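Local coordinates for protein glycerate dehydrogenase/glyoxylate reductase (Thermus thermophilus, PDB 2CUK) that probably reduces hydroxypyruvate and glyoxylate with a nicotinamide cofactor, at residues L110-Y123 with H133-L145. Residues are numbered along the deposited sequence; the frame is centred on the assembly and turned at random.
Sequences LLAVARRVVEGAAY and HPELLLGLDLQGL
A Schellman motif that ends helix 99-114 is where the extended loop leading to strand 146-150 of the NAD-binding domain takes hold, with Ala114 meeting Leu140 and Arg116 meeting Leu138. Arg116, at positive phi, closes the first helix and is the N-cap of helix 117-125. With the helix ended, Ala114 O turns to the loop and accepts from Leu140 N at 2.9 Å, fairly straight (162°). Gly139 CA lies 3.2 Å from Ala114 O in a CA-H...O contact, the absence of a side chain letting the two backbones come this close.

Arg116 supplies the side-chain hydrogen bond between the segments. Its chain bends at chi3 (73°), laying the guanidinium beside the loop, where NH1 reaches Leu138 O at 3.0 Å, close to the guanidinium plane. NE and NH2 take the two carboxylate oxygens of Glu119 side-on, NH2 to OE2 at 2.8 Å as a salt bridge, and Leu137 CD2 covers one face of the group, toward its rim. Were Arg116 replaced by an alanine, Leu138 O would probably lose a donor, the Glu119 carboxylate its counter-charge and Leu137 CD2 the flat group it lies against.

Apolar contacts continue to both ends. Leu137 CD1 packs on Gly120 CA at 3.8 Å, and Leu136 CD1 meets the hydroxyl end of Tyr123, 3.6 Å from CZ. Beyond Leu140, Leu142 CD1 touches Leu111 CD2 at 3.7 Å, the side chains crossing nearly at right angles. Arg115 turns its guanidinium to the second subunit, bonding Ala101 O and Gly279 O there, while NE holds a water that also bonds Leu137 O. The irregular loop is thus held by a backbone bond, by an arginine that Glu119 keeps in place, and by leucine packing, in a region that itself forms part of the dimer interface.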
loop_
_atom_site.group_PDB
_atom_site.type_symbol
_atom_site.label_atom_id
_atom_site.label_comp_id
_atom_site.label_asym_id
_atom_site.label_seq_id
_atom_site.Cartn_x
_atom_site.Cartn_y
_atom_site.Cartn_z
ATOM N N LEU A 110 4.608 -4.634 -0.807
ATOM C CA LEU A 110 5.127 -4.695 -2.170
ATOM C C LEU A 110 5.043 -3.298 -2.784
ATOM O O LEU A 110 6.012 -2.798 -3.356
ATOM C CB LEU A 110 4.314 -5.687 -3.010
ATOM C CG LEU A 110 4.532 -5.644 -4.530
ATOM C CD1 LEU A 110 6.015 -5.733 -4.858
ATOM C CD2 LEU A 110 3.773 -6.781 -5.183
ATOM N N LEU A 111 3.879 -2.667 -2.651
ATOM C CA LEU A 111 3.665 -1.330 -3.193
ATOM C C LEU A 111 4.497 -0.294 -2.450
ATOM O O LEU A 111 5.003 0.650 -3.056
ATOM C CB LEU A 111 2.182 -0.961 -3.118
ATOM C CG LEU A 111 1.261 -1.731 -4.069
ATOM C CD1 LEU A 111 -0.199 -1.516 -3.683
ATOM C CD2 LEU A 111 1.520 -1.258 -5.495
ATOM N N ALA A 112 4.646 -0.475 -1.140
ATOM C CA ALA A 112 5.430 0.455 -0.339
ATOM C C ALA A 112 6.872 0.507 -0.840
ATOM O O ALA A 112 7.459 1.578 -0.945
ATOM C CB ALA A 112 5.405 0.038 1.119
ATOM N N VAL A 113 7.433 -0.662 -1.137
ATOM C CA VAL A 113 8.805 -0.777 -1.620
ATOM C C VAL A 113 8.924 -0.404 -3.096
ATOM O O VAL A 113 9.731 0.447 -3.465
ATOM C CB VAL A 113 9.340 -2.224 -1.437
ATOM C CG1 VAL A 113 10.717 -2.371 -2.087
ATOM C CG2 VAL A 113 9.423 -2.563 0.039
ATOM N N ALA A 114 8.107 -1.038 -3.932
ATOM C CA ALA A 114 8.149 -0.824 -5.372
ATOM C C ALA A 114 8.005 0.658 -5.740
ATOM O O ALA A 114 8.676 1.178 -6.622
ATOM C CB ALA A 114 7.018 -1.632 -6.007
ATOM N N ARG A 115 7.068 1.338 -5.051
ATOM C CA ARG A 115 6.803 2.729 -5.423
ATOM C C ARG A 115 7.294 3.726 -4.362
ATOM O O ARG A 115 6.920 4.892 -4.346
ATOM C CB ARG A 115 5.296 2.888 -5.628
ATOM C CG ARG A 115 4.764 1.993 -6.746
ATOM C CD ARG A 115 5.273 2.431 -8.125
ATOM N NE ARG A 115 5.242 3.892 -8.244
ATOM C CZ ARG A 115 4.166 4.439 -8.841
ATOM N NH1 ARG A 115 3.190 3.668 -9.286
ATOM N NH2 ARG A 115 4.089 5.767 -8.974
ATOM N N ARG A 116 8.147 3.221 -3.449
ATOM C CA ARG A 116 8.813 4.106 -2.491
ATOM C C ARG A 116 7.831 5.020 -1.760
ATOM O O ARG A 116 8.053 6.213 -1.598
ATOM C CB ARG A 116 9.831 4.947 -3.258
ATOM C CG ARG A 116 10.770 4.089 -4.105
ATOM C CD ARG A 116 11.627 4.937 -5.048
ATOM N NE ARG A 116 12.660 5.647 -4.291
ATOM C CZ ARG A 116 13.569 6.343 -4.993
ATOM N NH1 ARG A 116 13.511 6.371 -6.312
ATOM N NH2 ARG A 116 14.512 7.034 -4.345
ATOM N N VAL A 117 6.743 4.442 -1.263
ATOM C CA VAL A 117 5.743 5.195 -0.525
ATOM C C VAL A 117 6.236 5.676 0.847
ATOM O O VAL A 117 6.074 6.844 1.193
ATOM C CB VAL A 117 4.459 4.357 -0.359
ATOM C CG1 VAL A 117 3.435 5.117 0.473
ATOM C CG2 VAL A 117 3.884 4.031 -1.735
ATOM N N VAL A 118 6.832 4.787 1.632
ATOM C CA VAL A 118 7.325 5.186 2.946
ATOM C C VAL A 118 8.401 6.249 2.766
ATOM O O VAL A 118 8.404 7.275 3.450
ATOM C CB VAL A 118 7.901 3.988 3.718
ATOM C CG1 VAL A 118 8.535 4.461 5.023
ATOM C CG2 VAL A 118 6.797 2.987 4.001
ATOM N N GLU A 119 9.305 6.002 1.823
ATOM C CA GLU A 119 10.383 6.936 1.520
ATOM C C GLU A 119 9.801 8.284 1.089
ATOM O O GLU A 119 10.245 9.338 1.541
ATOM C CB GLU A 119 11.253 6.374 0.391
ATOM C CG GLU A 119 12.541 7.138 0.159
ATOM C CD GLU A 119 13.306 6.646 -1.066
ATOM O OE1 GLU A 119 13.125 5.474 -1.461
ATOM O OE2 GLU A 119 14.095 7.436 -1.624
ATOM N N GLY A 120 8.808 8.239 0.207
ATOM C CA GLY A 120 8.174 9.458 -0.270
ATOM C C GLY A 120 7.495 10.252 0.833
ATOM O O GLY A 120 7.545 11.488 0.842
ATOM N N ALA A 121 6.854 9.544 1.763
ATOM C CA ALA A 121 6.172 10.192 2.878
ATOM C C ALA A 121 7.184 10.935 3.746
ATOM O O ALA A 121 6.907 12.031 4.232
ATOM C CB ALA A 121 5.423 9.162 3.715
ATOM N N ALA A 122 8.359 10.343 3.929
ATOM C CA ALA A 122 9.404 10.971 4.731
ATOM C C ALA A 122 9.928 12.209 4.008
ATOM O O ALA A 122 10.180 13.246 4.623
ATOM C CB ALA A 122 10.542 9.988 4.973
ATOM N N TYR A 123 10.077 12.081 2.692
ATOM C CA TYR A 123 10.568 13.158 1.832
ATOM C C TYR A 123 9.707 14.412 1.995
ATOM O O TYR A 123 10.223 15.525 2.107
ATOM C CB TYR A 123 10.551 12.672 0.380
ATOM C CG TYR A 123 11.056 13.641 -0.670
ATOM C CD1 TYR A 123 12.399 13.658 -1.049
ATOM C CD2 TYR A 123 10.173 14.491 -1.338
ATOM C CE1 TYR A 123 12.852 14.498 -2.085
ATOM C CE2 TYR A 123 10.610 15.330 -2.368
ATOM C CZ TYR A 123 11.947 15.327 -2.737
ATOM O OH TYR A 123 12.368 16.141 -3.766
ATOM N N HIS A 133 8.645 16.671 -10.240
ATOM C CA HIS A 133 9.699 16.541 -11.228
ATOM C C HIS A 133 9.647 15.167 -11.880
ATOM O O HIS A 133 9.377 14.158 -11.242
ATOM C CB HIS A 133 11.041 16.734 -10.523
ATOM C CG HIS A 133 12.140 16.825 -11.549
ATOM N ND1 HIS A 133 12.689 15.740 -12.151
ATOM C CD2 HIS A 133 12.770 17.972 -12.042
ATOM C CE1 HIS A 133 13.626 16.226 -12.989
ATOM N NE2 HIS A 133 13.697 17.559 -12.944
ATOM N N PRO A 134 9.870 15.120 -13.203
ATOM C CA PRO A 134 9.804 13.874 -13.977
ATOM C C PRO A 134 10.663 12.719 -13.460
ATOM O O PRO A 134 10.356 11.548 -13.708
ATOM C CB PRO A 134 10.220 14.315 -15.384
ATOM C CG PRO A 134 9.733 15.740 -15.442
ATOM C CD PRO A 134 10.154 16.268 -14.084
ATOM N N GLU A 135 11.733 13.035 -12.740
ATOM C CA GLU A 135 12.619 11.994 -12.234
ATOM C C GLU A 135 12.599 11.829 -10.712
ATOM O O GLU A 135 13.468 11.169 -10.140
ATOM C CB GLU A 135 14.046 12.271 -12.718
ATOM C CG GLU A 135 14.152 12.409 -14.240
ATOM C CD GLU A 135 15.531 12.861 -14.705
ATOM O OE1 GLU A 135 15.978 13.957 -14.298
ATOM O OE2 GLU A 135 16.169 12.122 -15.484
ATOM N N LEU A 136 11.597 12.409 -10.059
ATOM C CA LEU A 136 11.484 12.318 -8.606
ATOM C C LEU A 136 10.847 11.024 -8.104
ATOM O O LEU A 136 9.729 10.679 -8.492
ATOM C CB LEU A 136 10.674 13.501 -8.060
ATOM C CG LEU A 136 10.340 13.434 -6.563
ATOM C CD1 LEU A 136 11.625 13.305 -5.745
ATOM C CD2 LEU A 136 9.565 14.682 -6.154
ATOM N N LEU A 137 11.571 10.328 -7.229
ATOM C CA LEU A 137 11.104 9.094 -6.612
ATOM C C LEU A 137 10.568 8.035 -7.578
ATOM O O LEU A 137 9.517 7.440 -7.342
ATOM C CB LEU A 137 10.038 9.434 -5.570
ATOM C CG LEU A 137 10.580 10.219 -4.373
ATOM C CD1 LEU A 137 9.441 10.856 -3.598
ATOM C CD2 LEU A 137 11.397 9.271 -3.485
ATOM N N LEU A 138 11.301 7.794 -8.657
ATOM C CA LEU A 138 10.887 6.801 -9.642
ATOM C C LEU A 138 10.948 5.405 -9.042
ATOM O O LEU A 138 11.940 5.026 -8.418
ATOM C CB LEU A 138 11.785 6.876 -10.884
ATOM C CG LEU A 138 11.720 8.178 -11.685
ATOM C CD1 LEU A 138 12.721 8.131 -12.836
ATOM C CD2 LEU A 138 10.304 8.385 -12.209
ATOM N N GLY A 139 9.877 4.642 -9.224
ATOM C CA GLY A 139 9.843 3.291 -8.694
ATOM C C GLY A 139 9.696 2.267 -9.801
ATOM O O GLY A 139 10.026 2.535 -10.957
ATOM N N LEU A 140 9.191 1.091 -9.449
ATOM C CA LEU A 140 9.002 0.029 -10.427
ATOM C C LEU A 140 7.546 -0.143 -10.823
ATOM O O LEU A 140 6.685 -0.321 -9.961
ATOM C CB LEU A 140 9.489 -1.308 -9.865
ATOM C CG LEU A 140 10.936 -1.466 -9.416
ATOM C CD1 LEU A 140 11.140 -2.895 -8.927
ATOM C CD2 LEU A 140 11.879 -1.152 -10.564
ATOM N N ASP A 141 7.270 -0.082 -12.124
ATOM C CA ASP A 141 5.918 -0.312 -12.616
ATOM C C ASP A 141 5.748 -1.821 -12.453
ATOM O O ASP A 141 6.638 -2.587 -12.824
ATOM C CB ASP A 141 5.810 0.067 -14.095
ATOM C CG ASP A 141 5.782 1.566 -14.314
ATOM O OD1 ASP A 141 4.767 2.199 -13.960
ATOM O OD2 ASP A 141 6.772 2.115 -14.834
ATOM N N LEU A 142 4.618 -2.252 -11.904
ATOM C CA LEU A 142 4.379 -3.674 -11.670
ATOM C C LEU A 142 3.865 -4.466 -12.865
ATOM O O LEU A 142 4.028 -5.682 -12.924
ATOM C CB LEU A 142 3.401 -3.846 -10.504
ATOM C CG LEU A 142 3.856 -3.269 -9.161
ATOM C CD1 LEU A 142 2.762 -3.488 -8.113
ATOM C CD2 LEU A 142 5.151 -3.934 -8.733
ATOM N N GLN A 143 3.244 -3.779 -13.814
ATOM C CA GLN A 143 2.681 -4.431 -14.990
ATOM C C GLN A 143 3.685 -5.282 -15.768
ATOM O O GLN A 143 4.720 -4.792 -16.217
ATOM C CB GLN A 143 2.053 -3.378 -15.903
ATOM C CG GLN A 143 0.852 -2.657 -15.275
ATOM C CD GLN A 143 1.182 -1.987 -13.944
ATOM O OE1 GLN A 143 2.059 -1.127 -13.867
ATOM N NE2 GLN A 143 0.473 -2.381 -12.889
ATOM N N GLY A 144 3.369 -6.564 -15.913
ATOM C CA GLY A 144 4.239 -7.465 -16.643
ATOM C C GLY A 144 5.306 -8.140 -15.800
ATOM O O GLY A 144 5.919 -9.105 -16.250
ATOM N N LEU A 145 5.543 -7.640 -14.589
ATOM C CA LEU A 145 6.549 -8.244 -13.722
ATOM C C LEU A 145 6.053 -9.566 -13.161
ATOM O O LEU A 145 4.845 -9.805 -13.064
ATOM C CB LEU A 145 6.917 -7.303 -12.570
ATOM C CG LEU A 145 7.908 -6.177 -12.886
ATOM C CD1 LEU A 145 7.345 -5.268 -13.965
ATOM C CD2 LEU A 145 8.189 -5.388 -11.620
HETATM O O HOH W 1 7.073 5.785 -7.150
HETATM O O HOH W 2 3.555 0.833 -10.669
HETATM O O HOH W 3 14.075 8.609 -8.750
#